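Local coordinates for glycoside hydrolase (Streptococcus pneumoniae serotype 4, PDB 6ORH), which acts as an alpha-L-fucosidase of glycoside hydrolase family 29, probably removing fucose from host-derived glycans, at residues V279-Y282 with F283-G287; P272-L275 with E276-V279; Y183-E186 with K187-T191. The protein carries 2 engineered substitutions. One frame throughout, in Å; residues are numbered along the deposited sequence.

In the fold
All three are local contacts at the ends of helices in the alpha-L-fucosidase region, which has a TIM-barrel fold. Contact 3 comes first along the chain, at the start of helix 185-196, between strands 167-169 and 200-202. Contact 2 follows at the N-terminal end of helix 275-284, and contact 1 takes over from it and runs to the far end of that helix, ahead of strand 292-295. The centres of contacts 1 and 2, which share V279, are about 11 Å apart, whereas contact 3 lies about 33 Å from contact 1 and about 38 Å from contact 2, across the chain's centre from the latter. Together they cover both ends of one barrel helix and the beginning of another.

Contact 1 of 3, residues V279-Y282 with F283-G287; sequences VEIY and FHSVG. With EDO (1,2-ethanediol), chain L.
Y282 and V286 meet one turn apart where helix 275-284 gives way to a short 3-10 segment, inside the beta-alpha-beta unit of the TIM barrel that leads from strand 250-259 to strand 292-295. V286 brings its branch point to the tyrosine ring: CB is 3.6 Å from Y282 CE1 and makes an off-centre CH-pi contact, 30° from the ring normal, while CG1 reaches on toward the phenol oxygen. Y282 swings CG away from its own N (chi1 -176°), and that carries the hydroxyl to Y323, with which it hydrogen-bonds. V279 and F283 behave differently and run alongside each other in the same direction. V279 CG1 comes to the edge of the phenyl ring, 3.8 Å from F283 CD2, and both side chains continue onto Y318 of helix 306-322. R420 adds a cation-pi contact with F283 and also holds E280 OE1 in a salt bridge. E280 and H284 are a second such flanking pair, with the carboxylate and imidazole planes 62° apart, but the firm bond between these residues goes to the backbone. H284 ND1, which carries a proton in this bond, donates to E280 O at 2.7 Å; the oxygen lies near the imidazole plane, which holds the ring's turn, whereas the nitrogen sits above the carbonyl plane. H284 N is a second donor to the same oxygen. The next carbonyl is taken in a similar way, by S285 OG at 2.7 Å from I281 O. Y282 O closes the turn with two partners: S285 N from well above the carbonyl plane and G287 N in it, at 3.0 Å. Beyond the turn, a 1,2-ethanediol, probably from the crystallisation liquor, donates through O2 to V286 O at 2.7 Å.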
loop_
_atom_site.group_PDB
_atom_site.type_symbol
_atom_site.label_atom_id
_atom_site.label_comp_id
_atom_site.label_asym_id
_atom_site.label_seq_id
_atom_site.Cartn_x
_atom_site.Cartn_y
_atom_site.Cartn_z
ATOM N N VAL A 279 -2.733 -5.647 13.598
ATOM C CA VAL A 279 -2.090 -4.347 13.637
ATOM C C VAL A 279 -1.930 -3.807 12.217
ATOM O O VAL A 279 -2.173 -2.623 11.997
ATOM C CB VAL A 279 -0.755 -4.394 14.429
ATOM C CG1 VAL A 279 0.101 -3.172 14.131
ATOM C CG2 VAL A 279 -1.032 -4.473 15.929
ATOM N N GLU A 280 -1.563 -4.662 11.250
ATOM C CA GLU A 280 -1.469 -4.219 9.861
ATOM C C GLU A 280 -2.832 -3.742 9.364
ATOM O O GLU A 280 -2.922 -2.659 8.765
ATOM C CB GLU A 280 -0.876 -5.278 8.928
ATOM C CG GLU A 280 0.594 -5.551 9.261
ATOM C CD GLU A 280 1.459 -4.311 9.285
ATOM O OE1 GLU A 280 2.001 -3.985 10.352
ATOM O OE2 GLU A 280 1.567 -3.645 8.223
ATOM N N ILE A 281 -3.877 -4.546 9.643
ATOM C CA ILE A 281 -5.236 -4.154 9.285
ATOM C C ILE A 281 -5.562 -2.786 9.894
ATOM O O ILE A 281 -6.138 -1.919 9.226
ATOM C CB ILE A 281 -6.221 -5.272 9.698
ATOM C CG1 ILE A 281 -6.056 -6.479 8.763
ATOM C CG2 ILE A 281 -7.658 -4.741 9.706
ATOM C CD1 ILE A 281 -6.665 -7.781 9.266
ATOM N N TYR A 282 -5.243 -2.603 11.186
ATOM C CA TYR A 282 -5.585 -1.377 11.884
ATOM C C TYR A 282 -4.961 -0.170 11.178
ATOM O O TYR A 282 -5.647 0.823 10.906
ATOM C CB TYR A 282 -5.125 -1.485 13.343
ATOM C CG TYR A 282 -5.517 -0.301 14.183
ATOM C CD1 TYR A 282 -6.836 -0.109 14.577
ATOM C CD2 TYR A 282 -4.578 0.641 14.573
ATOM C CE1 TYR A 282 -7.194 0.989 15.337
ATOM C CE2 TYR A 282 -4.913 1.729 15.362
ATOM C CZ TYR A 282 -6.233 1.897 15.748
ATOM O OH TYR A 282 -6.583 2.945 16.535
ATOM N N PHE A 283 -3.666 -0.272 10.833
ATOM C CA PHE A 283 -3.024 0.879 10.210
ATOM C C PHE A 283 -3.569 1.162 8.809
ATOM O O PHE A 283 -3.434 2.305 8.339
ATOM C CB PHE A 283 -1.498 0.698 10.213
ATOM C CG PHE A 283 -0.874 1.129 11.514
ATOM C CD1 PHE A 283 -0.636 2.471 11.784
ATOM C CD2 PHE A 283 -0.510 0.181 12.476
ATOM C CE1 PHE A 283 -0.090 2.876 12.994
ATOM C CE2 PHE A 283 0.053 0.590 13.678
ATOM C CZ PHE A 283 0.259 1.933 13.948
ATOM N N HIS A 284 -4.116 0.135 8.141
ATOM C CA HIS A 284 -4.618 0.310 6.774
ATOM C C HIS A 284 -6.121 0.580 6.729
ATOM O O HIS A 284 -6.674 0.709 5.623
ATOM C CB HIS A 284 -4.243 -0.890 5.899
ATOM C CG HIS A 284 -2.772 -0.956 5.634
ATOM N ND1 HIS A 284 -1.909 -1.678 6.435
ATOM C CD2 HIS A 284 -2.008 -0.414 4.664
ATOM C CE1 HIS A 284 -0.675 -1.571 5.987
ATOM N NE2 HIS A 284 -0.707 -0.797 4.900
ATOM N N SER A 285 -6.764 0.736 7.908
ATOM C CA SER A 285 -8.196 0.982 7.953
ATOM C C SER A 285 -8.407 2.250 8.776
ATOM O O SER A 285 -8.438 3.364 8.259
ATOM C CB SER A 285 -8.980 -0.262 8.462
ATOM O OG SER A 285 -8.483 -0.671 9.738
ATOM N N VAL A 286 -8.365 2.113 10.100
ATOM C CA VAL A 286 -8.468 3.258 10.990
ATOM C C VAL A 286 -7.333 4.239 10.686
ATOM O O VAL A 286 -7.552 5.452 10.704
ATOM C CB VAL A 286 -8.452 2.775 12.462
ATOM C CG1 VAL A 286 -8.295 3.958 13.409
ATOM C CG2 VAL A 286 -9.765 2.025 12.766
ATOM N N GLY A 287 -6.132 3.704 10.429
ATOM C CA GLY A 287 -4.977 4.542 10.113
ATOM C C GLY A 287 -5.044 5.188 8.723
ATOM O O GLY A 287 -4.177 5.997 8.414
HETATM C C1 EDO L . -12.086 6.575 11.131
HETATM O O1 EDO L . -12.917 5.767 11.891
HETATM C C2 EDO L . -10.781 6.347 11.755
HETATM O O2 EDO L . -9.784 6.959 11.114
#

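Contact 2 of 3, residues P272-L275 with E276-V279; sequences PKSL and EELV
E277 OE2 takes the backbone N-H of S274 at 2.9 Å, on the anti side of the carboxylate and 27° out of its plane. The same oxygen lies 3.3 Å from K273 CA and rests against K273 CB, while the two long side chains cross at about a right angle. K273 then leads away, and its NZ bonds to S259 O, not to the carboxylate. In the return direction E277 N donates to S274 OG at 3.0 Å. S274 is the N-cap of helix 275-284, and the reciprocal pair makes a capping box: each side chain serves the other residue's backbone N-H. The serine hydroxyl reaches E277 N by standing between its own N and carbonyl carbon (chi1 65°), a position that also sets it 3.3 Å from E277 CG. Regular helix bonding starts at once, L278 N giving its proton to S274 O at 2.9 Å and V279 N to L275 O. L278 packs on R311 of helix 306-322, whose guanidinium also bonds to K273 O. L275 CD1 approaches V279 CG2 loosely at 4.2 Å. E276 packs against E276 of the second subunit.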
loop_
_atom_site.group_PDB
_atom_site.type_symbol
_atom_site.label_atom_id
_atom_site.label_comp_id
_atom_site.label_asym_id
_atom_site.label_seq_id
_atom_site.Cartn_x
_atom_site.Cartn_y
_atom_site.Cartn_z
ATOM N N PRO A 272 -7.868 -17.505 14.814
ATOM C CA PRO A 272 -7.907 -16.056 14.608
ATOM C C PRO A 272 -6.578 -15.533 14.074
ATOM O O PRO A 272 -5.522 -16.142 14.276
ATOM C CB PRO A 272 -8.097 -15.452 15.999
ATOM C CG PRO A 272 -7.549 -16.552 16.916
ATOM C CD PRO A 272 -7.873 -17.863 16.246
ATOM N N LYS A 273 -6.652 -14.368 13.423
ATOM C CA LYS A 273 -5.473 -13.659 12.961
ATOM C C LYS A 273 -4.518 -13.370 14.114
ATOM O O LYS A 273 -4.913 -13.147 15.259
ATOM C CB LYS A 273 -5.941 -12.371 12.269
ATOM C CG LYS A 273 -6.544 -12.644 10.896
ATOM C CD LYS A 273 -7.063 -11.372 10.240
ATOM C CE LYS A 273 -7.580 -11.541 8.817
ATOM N NZ LYS A 273 -8.637 -12.561 8.670
ATOM N N SER A 274 -3.212 -13.294 13.813
ATOM C CA SER A 274 -2.249 -12.873 14.823
ATOM C C SER A 274 -2.424 -11.401 15.207
ATOM O O SER A 274 -3.011 -10.602 14.448
ATOM C CB SER A 274 -0.824 -13.088 14.324
ATOM O OG SER A 274 -0.577 -12.232 13.201
ATOM N N LEU A 275 -1.837 -11.019 16.343
ATOM C CA LEU A 275 -1.783 -9.611 16.701
ATOM C C LEU A 275 -1.133 -8.804 15.572
ATOM O O LEU A 275 -1.624 -7.744 15.217
ATOM C CB LEU A 275 -1.067 -9.396 18.036
ATOM C CG LEU A 275 -0.953 -7.945 18.486
ATOM C CD1 LEU A 275 -2.334 -7.332 18.716
ATOM C CD2 LEU A 275 -0.096 -7.825 19.746
ATOM N N GLU A 276 -0.011 -9.307 15.038
ATOM C CA GLU A 276 0.722 -8.640 13.970
ATOM C C GLU A 276 -0.225 -8.347 12.805
ATOM O O GLU A 276 -0.237 -7.237 12.264
ATOM C CB GLU A 276 1.908 -9.497 13.502
ATOM C CG GLU A 276 2.969 -8.705 12.756
ATOM C CD GLU A 276 4.350 -9.346 12.746
ATOM O OE1 GLU A 276 4.657 -10.069 13.712
ATOM O OE2 GLU A 276 5.106 -9.122 11.774
ATOM N N GLU A 277 -1.013 -9.357 12.435
ATOM C CA GLU A 277 -1.938 -9.235 11.308
ATOM C C GLU A 277 -3.004 -8.178 11.625
ATOM O O GLU A 277 -3.329 -7.341 10.765
ATOM C CB GLU A 277 -2.545 -10.589 10.946
ATOM C CG GLU A 277 -1.591 -11.485 10.161
ATOM C CD GLU A 277 -2.061 -12.927 10.036
ATOM O OE1 GLU A 277 -1.640 -13.618 9.075
ATOM O OE2 GLU A 277 -2.856 -13.374 10.899
ATOM N N LEU A 278 -3.524 -8.177 12.862
ATOM C CA LEU A 278 -4.562 -7.202 13.173
ATOM C C LEU A 278 -4.000 -5.790 13.173
ATOM O O LEU A 278 -4.708 -4.834 12.849
ATOM C CB LEU A 278 -5.223 -7.533 14.521
ATOM C CG LEU A 278 -6.080 -8.788 14.507
ATOM C CD1 LEU A 278 -6.522 -9.123 15.940
ATOM C CD2 LEU A 278 -7.292 -8.619 13.591
ATOM N N VAL A 279 -2.733 -5.647 13.598
ATOM C CA VAL A 279 -2.090 -4.347 13.637
ATOM C C VAL A 279 -1.930 -3.807 12.217
ATOM O O VAL A 279 -2.173 -2.623 11.997
ATOM C CB VAL A 279 -0.755 -4.394 14.429
ATOM C CG1 VAL A 279 0.101 -3.172 14.131
ATOM C CG2 VAL A 279 -1.032 -4.473 15.929
#

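Contact 3 of 3, residues Y183-E186 with K187-T191; sequences YEFE and KWFET. With EDO (1,2-ethanediol), chain F.
W188 lies across the first turn of helix 185-196 and touches three of the four residues before K187. Its CB starts 3.4 Å from F185 O. CG and CD1 then pass beneath the carbonyl oxygen of E184, which sits over one face of the indole, 3.3 Å from W188 CD1, while also accepting W188 N in the helix. NE1 donates weakly to a water that in turn donates to E184 OE1. Along the benzo side, CE3 comes 4.1 Å from F185 CD1, the phenyl plane turned 71° from the indole's six-membered ring. At the tip, CH2 meets Y183 CB and CD1, both at 3.6 Å, with the ring planes only 38° apart. F189 completes this aromatic cluster: its CZ is 3.8 Å from F185 CB, and F185 O stands over its face. The two phenyl planes are 29° apart, but the rings are offset enough that little of one covers the other. Helix 139-154 covers the tryptophan further, with Y146 stacked on it, and Y183 OH bonds to Y134 OH. Outside the cluster, a second water bridges E184 OE1 to K187 NZ, whose charges stay 4.2 Å apart. The aromatic cluster therefore packs on a turn that backbone bonds already close, and because E184 and K187 interact through a water, any direct charge attraction is probably modest.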
loop_
_atom_site.group_PDB
_atom_site.type_symbol
_atom_site.label_atom_id
_atom_site.label_comp_id
_atom_site.label_asym_id
_atom_site.label_seq_id
_atom_site.Cartn_x
_atom_site.Cartn_y
_atom_site.Cartn_z
ATOM N N TYR A 183 -34.607 -4.680 -5.893
ATOM C CA TYR A 183 -35.027 -4.230 -4.572
ATOM C C TYR A 183 -35.583 -2.804 -4.621
ATOM O O TYR A 183 -35.085 -1.958 -5.353
ATOM C CB TYR A 183 -33.826 -4.276 -3.616
ATOM C CG TYR A 183 -33.174 -5.628 -3.521
ATOM C CD1 TYR A 183 -33.925 -6.746 -3.182
ATOM C CD2 TYR A 183 -31.838 -5.803 -3.815
ATOM C CE1 TYR A 183 -33.336 -7.993 -3.093
ATOM C CE2 TYR A 183 -31.227 -7.048 -3.728
ATOM C CZ TYR A 183 -31.988 -8.143 -3.360
ATOM O OH TYR A 183 -31.417 -9.369 -3.252
ATOM N N GLU A 184 -36.602 -2.558 -3.794
ATOM C CA GLU A 184 -37.226 -1.252 -3.681
ATOM C C GLU A 184 -36.417 -0.406 -2.696
ATOM O O GLU A 184 -36.929 -0.007 -1.655
ATOM C CB GLU A 184 -38.688 -1.391 -3.268
ATOM C CG GLU A 184 -39.555 -1.998 -4.372
ATOM C CD GLU A 184 -40.974 -2.302 -3.919
ATOM O OE1 GLU A 184 -41.483 -1.597 -3.017
ATOM O OE2 GLU A 184 -41.571 -3.270 -4.457
ATOM N N PHE A 185 -35.172 -0.074 -3.079
ATOM C CA PHE A 185 -34.236 0.560 -2.151
ATOM C C PHE A 185 -34.800 1.862 -1.567
ATOM O O PHE A 185 -34.733 2.082 -0.357
ATOM C CB PHE A 185 -32.917 0.824 -2.876
ATOM C CG PHE A 185 -32.045 -0.387 -3.054
ATOM C CD1 PHE A 185 -31.501 -1.025 -1.948
ATOM C CD2 PHE A 185 -31.682 -0.832 -4.323
ATOM C CE1 PHE A 185 -30.651 -2.115 -2.101
ATOM C CE2 PHE A 185 -30.821 -1.913 -4.477
ATOM C CZ PHE A 185 -30.295 -2.542 -3.363
ATOM N N GLU A 186 -35.362 2.729 -2.409
ATOM C CA GLU A 186 -35.830 4.022 -1.911
ATOM C C GLU A 186 -36.912 3.864 -0.845
ATOM O O GLU A 186 -36.927 4.594 0.146
ATOM C CB GLU A 186 -36.228 4.958 -3.055
ATOM C CG GLU A 186 -35.020 5.434 -3.828
ATOM C CD GLU A 186 -33.902 6.142 -3.059
ATOM O OE1 GLU A 186 -34.170 6.795 -1.996
ATOM O OE2 GLU A 186 -32.752 6.048 -3.523
ATOM N N LYS A 187 -37.842 2.920 -1.035
ATOM C CA LYS A 187 -38.888 2.680 -0.064
ATOM C C LYS A 187 -38.270 2.157 1.230
ATOM O O LYS A 187 -38.648 2.593 2.310
ATOM C CB LYS A 187 -39.920 1.708 -0.645
ATOM C CG LYS A 187 -41.168 1.557 0.200
ATOM C CD LYS A 187 -42.262 0.827 -0.547
ATOM C CE LYS A 187 -43.523 0.697 0.284
ATOM N NZ LYS A 187 -44.490 -0.176 -0.418
ATOM N N TRP A 188 -37.266 1.278 1.106
ATOM C CA TRP A 188 -36.583 0.800 2.305
ATOM C C TRP A 188 -35.910 1.951 3.046
ATOM O O TRP A 188 -36.030 2.016 4.276
ATOM C CB TRP A 188 -35.533 -0.262 1.978
ATOM C CG TRP A 188 -36.050 -1.500 1.311
ATOM C CD1 TRP A 188 -37.344 -1.863 1.061
ATOM C CD2 TRP A 188 -35.239 -2.603 0.884
ATOM N NE1 TRP A 188 -37.388 -3.114 0.480
ATOM C CE2 TRP A 188 -36.109 -3.581 0.349
ATOM C CE3 TRP A 188 -33.859 -2.842 0.906
ATOM C CZ2 TRP A 188 -35.634 -4.804 -0.143
ATOM C CZ3 TRP A 188 -33.381 -4.023 0.381
ATOM C CH2 TRP A 188 -34.272 -4.995 -0.092
ATOM N N PHE A 189 -35.229 2.835 2.308
ATOM C CA PHE A 189 -34.468 3.909 2.945
ATOM C C PHE A 189 -35.432 4.875 3.627
ATOM O O PHE A 189 -35.130 5.402 4.711
ATOM C CB PHE A 189 -33.572 4.633 1.932
ATOM C CG PHE A 189 -32.560 3.775 1.207
ATOM C CD1 PHE A 189 -32.135 2.547 1.730
ATOM C CD2 PHE A 189 -32.051 4.198 -0.026
ATOM C CE1 PHE A 189 -31.173 1.793 1.058
ATOM C CE2 PHE A 189 -31.119 3.433 -0.712
ATOM C CZ PHE A 189 -30.693 2.228 -0.171
ATOM N N GLU A 190 -36.596 5.093 2.998
ATOM C CA GLU A 190 -37.609 5.965 3.579
ATOM C C GLU A 190 -38.057 5.451 4.946
ATOM O O GLU A 190 -38.136 6.229 5.905
ATOM C CB GLU A 190 -38.805 6.077 2.633
ATOM C CG GLU A 190 -38.586 7.042 1.489
ATOM C CD GLU A 190 -39.713 7.020 0.463
ATOM O OE1 GLU A 190 -40.691 6.286 0.679
ATOM O OE2 GLU A 190 -39.600 7.712 -0.554
ATOM N N THR A 191 -38.340 4.139 5.031
ATOM C CA THR A 191 -38.778 3.523 6.270
ATOM C C THR A 191 -37.671 3.627 7.324
ATOM O O THR A 191 -37.950 3.847 8.504
ATOM C CB THR A 191 -39.247 2.075 6.060
ATOM O OG1 THR A 191 -40.575 2.167 5.532
ATOM C CG2 THR A 191 -39.304 1.253 7.328
HETATM C C1 EDO F . -30.089 7.930 -0.133
HETATM O O1 EDO F . -30.397 7.587 -1.475
HETATM C C2 EDO F . -31.261 8.486 0.576
HETATM O O2 EDO F . -32.532 8.070 0.063
HETATM O O HOH W 1 -40.395 -2.472 -0.282
HETATM O O HOH W 2 -44.071 -1.251 -3.066
#